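Local coordinates for inositol monophosphatase family protein (Staphylococcus aureus, PDB 5I3S) that probably hydrolyses phosphate esters of inositol or related sugars, as a phosphatase of the inositol monophosphatase family with the sugar phosphatase fold, at residues Val79-Pro84 with Leu231-Pro236; Asn157-Pro162 with Ile167-Val172; Leu196-Thr201 with Gln248-Asp253; Phe48-Ile53 with His60-Glu65. All coordinates share one frame; numbering follows the deposited sequence.

Contact 1: residues Val79-Pro84 with Leu231-Pro236; sequences VWVVDP and LTISGP
Val81 and Ile233 mark the nearest approach of the two backbones, with CA atoms 8.1 Å apart, so only side chains bridge the space between strand 79-83 and the irregular loop 231-236. Both valines, Val79 and Val81, project from the same side of the strand toward the loop, while Trp80 between them turns to the other side. Ile233 meets the pair with its two branches divided. Its longer arm, nearly extended at chi2 (154°), brings CD1 to 4.4 Å from Val79 CG1, while the short branch places CG2 at 4.3 Å from Val81 CG1. Next to it in the loop, Thr232 OG1 and Ser234 OG are hydrogen-bonded to each other at 2.8 Å, tying together the residues on either side of Ile233. Tyr105 and Thr74 also touch Ile233, and Trp207 and Ala210 of helix 206-218 lie against Val81. The strand leads into Asp83-Pro84, the start of the family's DPIDGT signature, which in relatives supplies metal ligands. With no hydrogen bond across it and only two methyl pairs in touch, the contact is light, purely apolar packing, in which one isoleucine seats a loop of the second sheet against the buried face of the first.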
loop_
_atom_site.group_PDB
_atom_site.type_symbol
_atom_site.label_atom_id
_atom_site.label_comp_id
_atom_site.label_asym_id
_atom_site.label_seq_id
_atom_site.Cartn_x
_atom_site.Cartn_y
_atom_site.Cartn_z
ATOM N N VAL A 79 -31.334 -0.802 6.345
ATOM C CA VAL A 79 -30.537 -1.590 5.425
ATOM C C VAL A 79 -29.065 -1.695 5.838
ATOM O O VAL A 79 -28.402 -0.682 5.989
ATOM C CB VAL A 79 -30.652 -1.032 4.001
ATOM C CG1 VAL A 79 -29.813 -1.845 3.036
ATOM C CG2 VAL A 79 -32.115 -1.068 3.587
ATOM N N TRP A 80 -28.598 -2.946 5.990
ATOM C CA TRP A 80 -27.215 -3.273 6.337
ATOM C C TRP A 80 -26.521 -3.566 5.031
ATOM O O TRP A 80 -26.918 -4.511 4.336
ATOM C CB TRP A 80 -27.144 -4.519 7.252
ATOM C CG TRP A 80 -27.617 -4.256 8.687
ATOM C CD1 TRP A 80 -28.827 -3.806 9.066
ATOM C CD2 TRP A 80 -26.860 -4.411 9.901
ATOM N NE1 TRP A 80 -28.899 -3.698 10.427
ATOM C CE2 TRP A 80 -27.707 -4.060 10.966
ATOM C CE3 TRP A 80 -25.559 -4.846 10.189
ATOM C CZ2 TRP A 80 -27.303 -4.116 12.296
ATOM C CZ3 TRP A 80 -25.153 -4.890 11.509
ATOM C CH2 TRP A 80 -26.015 -4.518 12.546
ATOM N N VAL A 81 -25.498 -2.792 4.678
ATOM C CA VAL A 81 -24.767 -3.130 3.441
ATOM C C VAL A 81 -23.368 -3.657 3.772
ATOM O O VAL A 81 -22.523 -2.910 4.269
ATOM C CB VAL A 81 -24.891 -2.043 2.318
ATOM C CG1 VAL A 81 -24.964 -0.658 2.873
ATOM C CG2 VAL A 81 -23.834 -2.156 1.249
ATOM N N VAL A 82 -23.151 -4.953 3.534
ATOM C CA VAL A 82 -21.981 -5.605 4.095
ATOM C C VAL A 82 -21.060 -6.206 3.050
ATOM O O VAL A 82 -21.528 -6.895 2.139
ATOM C CB VAL A 82 -22.315 -6.581 5.296
ATOM C CG1 VAL A 82 -23.784 -6.707 5.598
ATOM C CG2 VAL A 82 -21.615 -7.939 5.242
ATOM N N ASP A 83 -19.750 -5.938 3.196
ATOM C CA ASP A 83 -18.713 -6.748 2.527
ATOM C C ASP A 83 -17.986 -7.576 3.602
ATOM O O ASP A 83 -17.193 -7.033 4.408
ATOM C CB ASP A 83 -17.717 -5.901 1.708
ATOM C CG ASP A 83 -16.894 -6.762 0.701
ATOM O OD1 ASP A 83 -16.924 -7.996 0.800
ATOM O OD2 ASP A 83 -16.177 -6.209 -0.159
ATOM N N PRO A 84 -18.290 -8.870 3.661
ATOM C CA PRO A 84 -17.590 -9.783 4.578
ATOM C C PRO A 84 -16.072 -9.688 4.466
ATOM O O PRO A 84 -15.447 -9.591 5.498
ATOM C CB PRO A 84 -18.129 -11.177 4.188
ATOM C CG PRO A 84 -18.786 -10.953 2.869
ATOM C CD PRO A 84 -19.372 -9.584 2.965
ATOM N N LEU A 231 -22.734 9.749 -4.343
ATOM C CA LEU A 231 -22.768 8.297 -4.183
ATOM C C LEU A 231 -23.949 7.900 -3.376
ATOM O O LEU A 231 -24.297 8.556 -2.428
ATOM C CB LEU A 231 -21.528 7.770 -3.458
ATOM C CG LEU A 231 -20.238 8.087 -4.180
ATOM C CD1 LEU A 231 -19.049 7.669 -3.339
ATOM C CD2 LEU A 231 -20.214 7.427 -5.542
ATOM N N THR A 232 -24.557 6.795 -3.751
ATOM C CA THR A 232 -25.697 6.275 -3.045
ATOM C C THR A 232 -25.501 4.780 -3.029
ATOM O O THR A 232 -24.677 4.253 -3.781
ATOM C CB THR A 232 -27.048 6.623 -3.738
ATOM O OG1 THR A 232 -27.111 6.027 -5.040
ATOM C CG2 THR A 232 -27.223 8.139 -3.882
ATOM N N ILE A 233 -26.284 4.096 -2.199
ATOM C CA ILE A 233 -26.193 2.640 -2.073
ATOM C C ILE A 233 -27.134 1.895 -3.017
ATOM O O ILE A 233 -27.239 0.683 -2.953
ATOM C CB ILE A 233 -26.332 2.170 -0.604
ATOM C CG1 ILE A 233 -27.653 2.652 0.017
ATOM C CG2 ILE A 233 -25.148 2.697 0.190
ATOM C CD1 ILE A 233 -28.103 1.748 1.147
ATOM N N SER A 234 -27.756 2.608 -3.950
ATOM C CA SER A 234 -28.709 2.001 -4.866
ATOM C C SER A 234 -28.012 1.320 -6.030
ATOM O O SER A 234 -28.622 0.500 -6.708
ATOM C CB SER A 234 -29.694 3.081 -5.385
ATOM O OG SER A 234 -28.981 4.137 -6.039
ATOM N N GLY A 235 -26.776 1.695 -6.319
ATOM C CA GLY A 235 -26.009 0.996 -7.328
ATOM C C GLY A 235 -24.484 1.120 -7.288
ATOM O O GLY A 235 -23.921 1.968 -6.600
ATOM N N PRO A 236 -23.794 0.256 -8.040
ATOM C CA PRO A 236 -22.355 0.462 -8.184
ATOM C C PRO A 236 -22.051 1.839 -8.818
ATOM O O PRO A 236 -22.934 2.421 -9.453
ATOM C CB PRO A 236 -21.931 -0.669 -9.132
ATOM C CG PRO A 236 -23.198 -1.002 -9.917
ATOM C CD PRO A 236 -24.293 -0.843 -8.899
#

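Contact 2: residues Asn157-Pro162 with Ile167-Val172; sequences NWLTKP and IFKEIV
A loop folding back on the helix that follows it, after strand 151-153, brings Trp158 and Leu159 against Phe168, Lys169 and Val172 of helix 164-174. The loop has helical backbone angles at 157-160 and is braced by Thr160 OG1, which donates to Asn157 O at 2.8 Å from 29° off the carbonyl plane. Leu159 carries most of the contact. With CG anti to the carbonyl carbon (chi1 -73°), the leucine reaches the valine through CD2, which meets Val172 CG2 tip to tip at 3.9 Å. Its carbonyl oxygen lies beside the aliphatic part of Lys169, with O 3.6 Å from CE; the lysine chain, bent at chi2 and chi4, offers methylenes here, and its NZ makes a weak, long ion pair with Glu166. Trp158 touches with its root alone: CB is 4.1 Å from Phe168 CD2, while the indole leads away from the helix. At the subunit interface, Lys169 packs on Leu159 of the second subunit and Val172 on Asn157 of that subunit. Within the chain, Trp158 reaches Thr201 and Phe168 reaches Met200 of strand 198-201, and farther round the helix Ile171 packs on Ile250 and Tyr254 of helix 244-255.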
loop_
_atom_site.group_PDB
_atom_site.type_symbol
_atom_site.label_atom_id
_atom_site.label_comp_id
_atom_site.label_asym_id
_atom_site.label_seq_id
_atom_site.Cartn_x
_atom_site.Cartn_y
_atom_site.Cartn_z
ATOM N N ASN A 157 -3.273 -0.589 -12.705
ATOM C CA ASN A 157 -4.115 -1.135 -13.809
ATOM C C ASN A 157 -5.044 -0.153 -14.547
ATOM O O ASN A 157 -5.373 -0.386 -15.711
ATOM C CB ASN A 157 -4.962 -2.316 -13.328
ATOM C CG ASN A 157 -4.160 -3.580 -13.200
ATOM O OD1 ASN A 157 -3.877 -4.219 -14.211
ATOM N ND2 ASN A 157 -3.778 -3.945 -11.977
ATOM N N TRP A 158 -5.492 0.894 -13.867
ATOM C CA TRP A 158 -6.355 1.864 -14.476
ATOM C C TRP A 158 -5.611 2.813 -15.386
ATOM O O TRP A 158 -6.210 3.406 -16.277
ATOM C CB TRP A 158 -7.131 2.659 -13.417
ATOM C CG TRP A 158 -7.969 1.815 -12.440
ATOM C CD1 TRP A 158 -7.924 1.894 -11.081
ATOM C CD2 TRP A 158 -8.918 0.769 -12.748
ATOM N NE1 TRP A 158 -8.814 1.014 -10.514
ATOM C CE2 TRP A 158 -9.432 0.299 -11.510
ATOM C CE3 TRP A 158 -9.426 0.225 -13.939
ATOM C CZ2 TRP A 158 -10.416 -0.705 -11.421
ATOM C CZ3 TRP A 158 -10.432 -0.795 -13.851
ATOM C CH2 TRP A 158 -10.890 -1.257 -12.587
ATOM N N LEU A 159 -4.306 2.935 -15.217
ATOM C CA LEU A 159 -3.518 3.725 -16.156
ATOM C C LEU A 159 -3.234 3.024 -17.479
ATOM O O LEU A 159 -2.765 3.692 -18.409
ATOM C CB LEU A 159 -2.218 4.228 -15.520
ATOM C CG LEU A 159 -2.412 5.351 -14.505
ATOM C CD1 LEU A 159 -2.913 4.839 -13.164
ATOM C CD2 LEU A 159 -1.101 6.036 -14.285
ATOM N N THR A 160 -3.502 1.717 -17.582
ATOM C CA THR A 160 -3.348 0.991 -18.858
ATOM C C THR A 160 -4.582 1.031 -19.794
ATOM O O THR A 160 -4.458 0.769 -20.998
ATOM C CB THR A 160 -2.989 -0.495 -18.646
ATOM O OG1 THR A 160 -4.104 -1.201 -18.068
ATOM C CG2 THR A 160 -1.751 -0.630 -17.775
ATOM N N LYS A 161 -5.759 1.350 -19.250
ATOM C CA LYS A 161 -7.020 1.144 -19.973
ATOM C C LYS A 161 -7.245 2.244 -21.016
ATOM O O LYS A 161 -6.807 3.380 -20.822
ATOM C CB LYS A 161 -8.228 1.123 -19.023
ATOM C CG LYS A 161 -8.099 0.250 -17.785
ATOM C CD LYS A 161 -7.925 -1.225 -18.102
ATOM C CE LYS A 161 -8.649 -2.068 -17.054
ATOM N NZ LYS A 161 -8.214 -3.491 -17.029
ATOM N N PRO A 162 -7.955 1.917 -22.097
ATOM C CA PRO A 162 -8.252 2.937 -23.077
ATOM C C PRO A 162 -9.114 4.060 -22.495
ATOM O O PRO A 162 -10.052 3.811 -21.718
ATOM C CB PRO A 162 -9.021 2.168 -24.168
ATOM C CG PRO A 162 -8.730 0.719 -23.926
ATOM C CD PRO A 162 -8.628 0.644 -22.434
ATOM N N ILE A 167 -6.909 10.009 -19.208
ATOM C CA ILE A 167 -7.546 10.883 -18.235
ATOM C C ILE A 167 -6.905 10.776 -16.862
ATOM O O ILE A 167 -6.521 11.801 -16.306
ATOM C CB ILE A 167 -9.053 10.606 -18.196
ATOM C CG1 ILE A 167 -9.666 10.948 -19.574
ATOM C CG2 ILE A 167 -9.708 11.410 -17.104
ATOM C CD1 ILE A 167 -11.023 10.320 -19.813
ATOM N N PHE A 168 -6.709 9.572 -16.325
ATOM C CA PHE A 168 -5.998 9.477 -15.030
ATOM C C PHE A 168 -4.490 9.863 -15.077
ATOM O O PHE A 168 -3.900 10.231 -14.034
ATOM C CB PHE A 168 -6.174 8.099 -14.353
ATOM C CG PHE A 168 -7.540 7.844 -13.725
ATOM C CD1 PHE A 168 -8.154 8.771 -12.900
ATOM C CD2 PHE A 168 -8.146 6.584 -13.854
ATOM C CE1 PHE A 168 -9.370 8.479 -12.272
ATOM C CE2 PHE A 168 -9.362 6.297 -13.240
ATOM C CZ PHE A 168 -9.975 7.251 -12.462
ATOM N N LYS A 169 -3.859 9.825 -16.262
ATOM C CA LYS A 169 -2.415 10.133 -16.377
ATOM C C LYS A 169 -2.050 11.524 -15.917
ATOM O O LYS A 169 -1.050 11.694 -15.245
ATOM C CB LYS A 169 -1.874 9.939 -17.801
ATOM C CG LYS A 169 -0.965 8.717 -17.961
ATOM C CD LYS A 169 -1.665 7.465 -18.483
ATOM C CE LYS A 169 -0.707 6.517 -19.176
ATOM N NZ LYS A 169 -0.517 6.954 -20.582
ATOM N N GLU A 170 -2.861 12.514 -16.276
ATOM C CA GLU A 170 -2.599 13.901 -15.912
ATOM C C GLU A 170 -2.696 14.072 -14.392
ATOM O O GLU A 170 -1.831 14.671 -13.774
ATOM C CB GLU A 170 -3.502 14.886 -16.720
ATOM C CG GLU A 170 -2.960 15.238 -18.126
ATOM N N ILE A 171 -3.690 13.461 -13.760
ATOM C CA ILE A 171 -3.831 13.650 -12.347
ATOM C C ILE A 171 -2.668 12.932 -11.600
ATOM O O ILE A 171 -2.168 13.449 -10.609
ATOM C CB ILE A 171 -5.259 13.387 -11.804
ATOM C CG1 ILE A 171 -5.306 12.294 -10.793
ATOM C CG2 ILE A 171 -6.339 13.185 -12.865
ATOM C CD1 ILE A 171 -5.149 12.870 -9.409
ATOM N N VAL A 172 -2.206 11.799 -12.113
ATOM C CA VAL A 172 -1.056 11.148 -11.546
ATOM C C VAL A 172 0.213 12.010 -11.741
ATOM O O VAL A 172 1.054 12.144 -10.841
ATOM C CB VAL A 172 -0.855 9.768 -12.171
ATOM C CG1 VAL A 172 0.429 9.135 -11.671
ATOM C CG2 VAL A 172 -2.023 8.878 -11.804
#

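Contact 3: residues Leu196-Thr201 with Gln248-Asp253; sequences LEAYMT and QEISND. With PO4 (phosphate ion), chain E.
The backbones come nearest at Ala198 and Ile250, with CA atoms 9.2 Å apart, as helix 244-255 packs over one face of strand 198-201. A single side chain spans the gap from the helix. Ile250 has CG1 anti to its carbonyl carbon (chi1 -64°) and an extended chi2, which pushes CD1 out to the strand, and this one methyl does all the touching: it is 4.0 Å from Ala198 CB and 4.2 Å from Met200 CE. Met200 bends back at chi3 (74°) to offer its terminal methyl, whereas the alanine contributes only its CB. Leu240 of the adjacent strand and Ile171 of helix 164-174 also touch Ile250. Tyr199, between the two contacting strand residues, points away to the other face, onto Ala184, Glu187 and Val191 of helix 184-193. Its hydroxyl donates a hydrogen bond to a phosphate ion, OH to O4 2.6 Å, and that oxygen lies at the ring edge, in its plane. The ion probably came from the crystallisation liquor, but its position is consistent with an anion-binding pocket. The strand thus has two chemically distinct faces: an apolar one buried beneath the helix, held without any hydrogen bond across the contact, and another where a packed tyrosine ring ends in a hydroxyl hydrogen-bonded to the ion.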
loop_
_atom_site.group_PDB
_atom_site.type_symbol
_atom_site.label_atom_id
_atom_site.label_comp_id
_atom_site.label_asym_id
_atom_site.label_seq_id
_atom_site.Cartn_x
_atom_site.Cartn_y
_atom_site.Cartn_z
ATOM N N LEU A 196 -3.897 9.323 2.838
ATOM C CA LEU A 196 -3.958 9.690 1.441
ATOM C C LEU A 196 -4.848 10.931 1.344
ATOM O O LEU A 196 -5.834 11.033 2.073
ATOM C CB LEU A 196 -4.604 8.572 0.621
ATOM C CG LEU A 196 -3.978 7.179 0.499
ATOM C CD1 LEU A 196 -4.880 6.255 -0.327
ATOM C CD2 LEU A 196 -2.604 7.310 -0.140
ATOM N N GLU A 197 -4.528 11.835 0.430
ATOM C CA GLU A 197 -5.316 13.027 0.225
ATOM C C GLU A 197 -6.433 12.742 -0.710
ATOM O O GLU A 197 -7.472 13.379 -0.601
ATOM C CB GLU A 197 -4.488 14.223 -0.294
ATOM C CG GLU A 197 -3.654 14.952 0.768
ATOM C CD GLU A 197 -2.323 14.310 1.120
ATOM O OE1 GLU A 197 -1.870 13.323 0.498
ATOM O OE2 GLU A 197 -1.671 14.840 2.027
ATOM N N ALA A 198 -6.262 11.785 -1.614
ATOM C CA ALA A 198 -7.391 11.299 -2.387
ATOM C C ALA A 198 -7.210 9.864 -2.878
ATOM O O ALA A 198 -6.100 9.346 -2.933
ATOM C CB ALA A 198 -7.635 12.206 -3.573
ATOM N N TYR A 199 -8.338 9.272 -3.267
ATOM C CA TYR A 199 -8.440 7.938 -3.781
ATOM C C TYR A 199 -9.496 7.944 -4.921
ATOM O O TYR A 199 -10.526 8.626 -4.844
ATOM C CB TYR A 199 -8.878 6.985 -2.663
ATOM C CG TYR A 199 -9.258 5.618 -3.159
ATOM C CD1 TYR A 199 -8.310 4.805 -3.795
ATOM C CD2 TYR A 199 -10.549 5.120 -2.999
ATOM C CE1 TYR A 199 -8.630 3.543 -4.266
ATOM C CE2 TYR A 199 -10.906 3.859 -3.482
ATOM C CZ TYR A 199 -9.925 3.055 -4.096
ATOM O OH TYR A 199 -10.250 1.813 -4.637
ATOM N N MET A 200 -9.268 7.121 -5.945
ATOM C CA MET A 200 -10.191 7.036 -7.035
ATOM C C MET A 200 -10.136 5.638 -7.675
ATOM O O MET A 200 -9.097 4.898 -7.615
ATOM C CB MET A 200 -9.916 8.179 -8.056
ATOM C CG MET A 200 -8.527 8.110 -8.691
ATOM S SD MET A 200 -7.758 9.686 -9.112
ATOM C CE MET A 200 -7.322 10.271 -7.494
ATOM N N THR A 201 -11.272 5.272 -8.267
ATOM C CA THR A 201 -11.393 4.051 -9.046
ATOM C C THR A 201 -12.612 4.224 -9.935
ATOM O O THR A 201 -13.561 4.887 -9.529
ATOM C CB THR A 201 -11.560 2.767 -8.184
ATOM O OG1 THR A 201 -11.904 1.635 -9.014
ATOM C CG2 THR A 201 -12.667 2.912 -7.110
ATOM N N GLN A 248 -12.238 19.125 -5.200
ATOM C CA GLN A 248 -12.712 20.138 -6.168
ATOM C C GLN A 248 -11.696 20.442 -7.279
ATOM O O GLN A 248 -12.102 20.601 -8.411
ATOM C CB GLN A 248 -13.313 21.426 -5.471
ATOM C CG GLN A 248 -12.387 22.437 -4.768
ATOM C CD GLN A 248 -13.056 23.276 -3.637
ATOM O OE1 GLN A 248 -12.370 23.971 -2.844
ATOM N NE2 GLN A 248 -14.380 23.194 -3.540
ATOM N N GLU A 249 -10.387 20.454 -6.981
ATOM C CA GLU A 249 -9.339 20.580 -8.037
ATOM C C GLU A 249 -9.279 19.375 -9.005
ATOM O O GLU A 249 -9.131 19.552 -10.226
ATOM C CB GLU A 249 -7.959 20.777 -7.382
ATOM C CG GLU A 249 -6.759 21.029 -8.321
ATOM C CD GLU A 249 -5.461 21.095 -7.580
ATOM O OE1 GLU A 249 -5.427 20.933 -6.316
ATOM O OE2 GLU A 249 -4.413 21.245 -8.265
ATOM N N ILE A 250 -9.334 18.150 -8.480
ATOM C CA ILE A 250 -9.315 16.985 -9.376
ATOM C C ILE A 250 -10.574 16.982 -10.256
ATOM O O ILE A 250 -10.472 16.769 -11.465
ATOM C CB ILE A 250 -9.203 15.621 -8.635
ATOM C CG1 ILE A 250 -7.883 15.521 -7.892
ATOM C CG2 ILE A 250 -9.282 14.470 -9.637
ATOM C CD1 ILE A 250 -7.842 14.426 -6.853
ATOM N N SER A 251 -11.745 17.169 -9.654
ATOM C CA SER A 251 -12.993 17.164 -10.411
ATOM C C SER A 251 -12.998 18.346 -11.404
ATOM O O SER A 251 -13.137 18.125 -12.609
ATOM C CB SER A 251 -14.202 17.164 -9.487
ATOM O OG SER A 251 -15.407 16.880 -10.209
ATOM N N ASN A 252 -12.744 19.571 -10.918
ATOM C CA ASN A 252 -12.932 20.834 -11.707
ATOM C C ASN A 252 -11.904 21.054 -12.820
ATOM O O ASN A 252 -12.233 21.409 -13.938
ATOM N N ASP A 253 -10.661 20.765 -12.523
ATOM C CA ASP A 253 -9.551 21.062 -13.409
ATOM C C ASP A 253 -9.084 19.791 -14.187
ATOM O O ASP A 253 -8.585 19.900 -15.290
ATOM C CB ASP A 253 -8.517 21.673 -12.456
ATOM C CG ASP A 253 -7.268 22.083 -13.092
ATOM O OD1 ASP A 253 -6.917 21.634 -14.177
ATOM O OD2 ASP A 253 -6.566 22.869 -12.426
HETATM P P PO4 E . -7.511 -0.582 -5.444
HETATM O O1 PO4 E . -8.008 -1.048 -4.091
HETATM O O2 PO4 E . -7.377 -1.734 -6.370
HETATM O O3 PO4 E . -6.169 0.087 -5.191
HETATM O O4 PO4 E . -8.471 0.457 -5.971
#

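Contact 4: residues Phe48-Ile53 with His60-Glu65; sequences FIFDTI and HQVLGE
His60 begins the contact, its CB 4.0 Å from Ile53 CG2, with the two side chains crossing at about a right angle. CG2 reaches it because it stands anti to the backbone N of Ile53. The imidazole has partners of its own: ND1 is hydrogen-bonded to Trp80 NE1, and the ring stacks on Tyr57. At Gln61 the chain enters strand 61-64, and this side chain points away from the helix, its NE2 bonded to Lys76 O. Val62 turns back and is the centre of the packing. With CG1 anti to the backbone N (chi1 172°), CG2 falls anti to the carbonyl carbon and touches two helix residues at once, lying 3.9 Å from Ile53 CD1 and 4.0 Å from Phe50 CD1. It meets the Phe50 ring at the edge, in its plane, while His68 meets that same ring from outside the two segments. Helix 37-56 leads through a short loop into an edge strand of the first mixed sheet and packs back on that strand, which runs parallel to strand 78-83. Leu63 continues the pairing through backbone bonds to Trp80 and Val82. Beyond Gly64, Glu65 leaves the strand and its side chain comes near Asp83 and Pro84.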
loop_
_atom_site.group_PDB
_atom_site.type_symbol
_atom_site.label_atom_id
_atom_site.label_comp_id
_atom_site.label_asym_id
_atom_site.label_seq_id
_atom_site.Cartn_x
_atom_site.Cartn_y
_atom_site.Cartn_z
ATOM N N PHE A 48 -22.926 -15.563 9.091
ATOM C CA PHE A 48 -22.911 -15.169 10.508
ATOM C C PHE A 48 -23.501 -13.785 10.664
ATOM O O PHE A 48 -24.352 -13.588 11.509
ATOM C CB PHE A 48 -21.481 -15.183 11.102
ATOM C CG PHE A 48 -21.396 -14.578 12.485
ATOM C CD1 PHE A 48 -22.002 -15.203 13.586
ATOM C CD2 PHE A 48 -20.728 -13.379 12.705
ATOM C CE1 PHE A 48 -21.922 -14.644 14.872
ATOM C CE2 PHE A 48 -20.635 -12.832 13.987
ATOM C CZ PHE A 48 -21.253 -13.456 15.064
ATOM N N ILE A 49 -23.041 -12.832 9.845
ATOM C CA ILE A 49 -23.518 -11.425 9.941
ATOM C C ILE A 49 -25.008 -11.293 9.595
ATOM O O ILE A 49 -25.763 -10.663 10.334
ATOM C CB ILE A 49 -22.655 -10.462 9.106
ATOM C CG1 ILE A 49 -21.235 -10.385 9.707
ATOM C CG2 ILE A 49 -23.267 -9.071 9.049
ATOM C CD1 ILE A 49 -20.187 -9.814 8.759
ATOM N N PHE A 50 -25.419 -11.912 8.494
ATOM C CA PHE A 50 -26.829 -12.007 8.138
ATOM C C PHE A 50 -27.703 -12.591 9.286
ATOM O O PHE A 50 -28.696 -11.987 9.714
ATOM C CB PHE A 50 -26.936 -12.857 6.863
ATOM C CG PHE A 50 -28.341 -13.137 6.428
ATOM C CD1 PHE A 50 -29.180 -12.093 6.035
ATOM C CD2 PHE A 50 -28.825 -14.456 6.386
ATOM C CE1 PHE A 50 -30.486 -12.345 5.625
ATOM C CE2 PHE A 50 -30.123 -14.716 5.969
ATOM C CZ PHE A 50 -30.955 -13.654 5.587
ATOM N N ASP A 51 -27.304 -13.740 9.815
ATOM C CA ASP A 51 -28.150 -14.468 10.779
ATOM C C ASP A 51 -28.278 -13.786 12.094
ATOM O O ASP A 51 -29.311 -13.861 12.718
ATOM C CB ASP A 51 -27.643 -15.885 11.037
ATOM C CG ASP A 51 -27.779 -16.766 9.849
ATOM O OD1 ASP A 51 -28.632 -16.485 8.970
ATOM O OD2 ASP A 51 -27.000 -17.744 9.786
ATOM N N THR A 52 -27.210 -13.165 12.537
ATOM C CA THR A 52 -27.231 -12.390 13.770
ATOM C C THR A 52 -28.125 -11.156 13.650
ATOM O O THR A 52 -28.857 -10.842 14.588
ATOM C CB THR A 52 -25.800 -11.970 14.114
ATOM O OG1 THR A 52 -25.037 -13.154 14.255
ATOM C CG2 THR A 52 -25.711 -11.109 15.380
ATOM N N ILE A 53 -28.046 -10.449 12.516
ATOM C CA ILE A 53 -28.931 -9.285 12.280
ATOM C C ILE A 53 -30.417 -9.765 12.291
ATOM O O ILE A 53 -31.183 -9.260 13.082
ATOM C CB ILE A 53 -28.629 -8.511 10.951
ATOM C CG1 ILE A 53 -27.195 -7.925 10.907
ATOM C CG2 ILE A 53 -29.637 -7.384 10.763
ATOM C CD1 ILE A 53 -26.644 -7.798 9.484
ATOM N N HIS A 60 -35.106 -5.980 9.360
ATOM C CA HIS A 60 -34.001 -5.301 8.670
ATOM C C HIS A 60 -33.632 -6.025 7.380
ATOM O O HIS A 60 -33.810 -7.240 7.246
ATOM C CB HIS A 60 -32.795 -5.154 9.594
ATOM C CG HIS A 60 -33.018 -4.165 10.681
ATOM N ND1 HIS A 60 -31.993 -3.660 11.447
ATOM C CD2 HIS A 60 -34.144 -3.547 11.103
ATOM C CE1 HIS A 60 -32.476 -2.789 12.314
ATOM N NE2 HIS A 60 -33.780 -2.696 12.120
ATOM N N GLN A 61 -33.189 -5.230 6.415
ATOM C CA GLN A 61 -32.748 -5.734 5.135
ATOM C C GLN A 61 -31.211 -5.723 5.118
ATOM O O GLN A 61 -30.575 -4.854 5.728
ATOM C CB GLN A 61 -33.291 -4.844 4.017
ATOM C CG GLN A 61 -34.740 -4.369 4.164
ATOM C CD GLN A 61 -35.350 -4.070 2.802
ATOM O OE1 GLN A 61 -35.629 -4.993 2.017
ATOM N NE2 GLN A 61 -35.556 -2.784 2.503
ATOM N N VAL A 62 -30.644 -6.688 4.408
ATOM C CA VAL A 62 -29.199 -6.879 4.280
ATOM C C VAL A 62 -28.823 -6.858 2.785
ATOM O O VAL A 62 -29.191 -7.776 2.033
ATOM C CB VAL A 62 -28.767 -8.214 4.927
ATOM C CG1 VAL A 62 -27.290 -8.549 4.637
ATOM C CG2 VAL A 62 -29.004 -8.145 6.425
ATOM N N LEU A 63 -28.119 -5.806 2.359
ATOM C CA LEU A 63 -27.541 -5.753 1.005
ATOM C C LEU A 63 -26.105 -6.233 1.063
ATOM O O LEU A 63 -25.230 -5.549 1.579
ATOM C CB LEU A 63 -27.601 -4.350 0.443
ATOM C CG LEU A 63 -26.953 -4.102 -0.913
ATOM C CD1 LEU A 63 -27.664 -4.902 -1.987
ATOM C CD2 LEU A 63 -26.950 -2.624 -1.286
ATOM N N GLY A 64 -25.856 -7.421 0.535
ATOM C CA GLY A 64 -24.565 -8.063 0.717
ATOM C C GLY A 64 -23.806 -8.541 -0.519
ATOM O O GLY A 64 -24.399 -8.860 -1.569
ATOM N N GLU A 65 -22.478 -8.619 -0.341
ATOM C CA GLU A 65 -21.542 -8.956 -1.395
ATOM C C GLU A 65 -21.788 -10.387 -1.802
ATOM O O GLU A 65 -21.909 -10.669 -2.991
ATOM C CB GLU A 65 -20.087 -8.722 -0.932
ATOM C CG GLU A 65 -18.966 -9.210 -1.882
ATOM C CD GLU A 65 -18.715 -10.735 -1.838
ATOM O OE1 GLU A 65 -18.938 -11.384 -0.796
ATOM O OE2 GLU A 65 -18.302 -11.312 -2.867
#

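Overall arrangement
The four contacts form two pairs; contact 4 lies on the opposite side of the chain's centre from contacts 2 and 3. Contacts 1 and 4 have centres 12 Å apart and share a sheet, in which Trp80 O lies 2.7 Å from Leu63 N, a probable hydrogen bond. Their Asp83 and Glu65 touch beside the probable metal site. Contacts 2 and 3, with centres 13 Å apart, merge into one core, where Ile171 CD1 is 4.0 Å from Ile250 CD1, and both reach the second subunit. Contacts 1 and 3 do not touch, but their segments alternate along the chain. The phosphate, bonded to Tyr199 of contact 3, lies about 5 Å from the Trp158 side chain of contact 2.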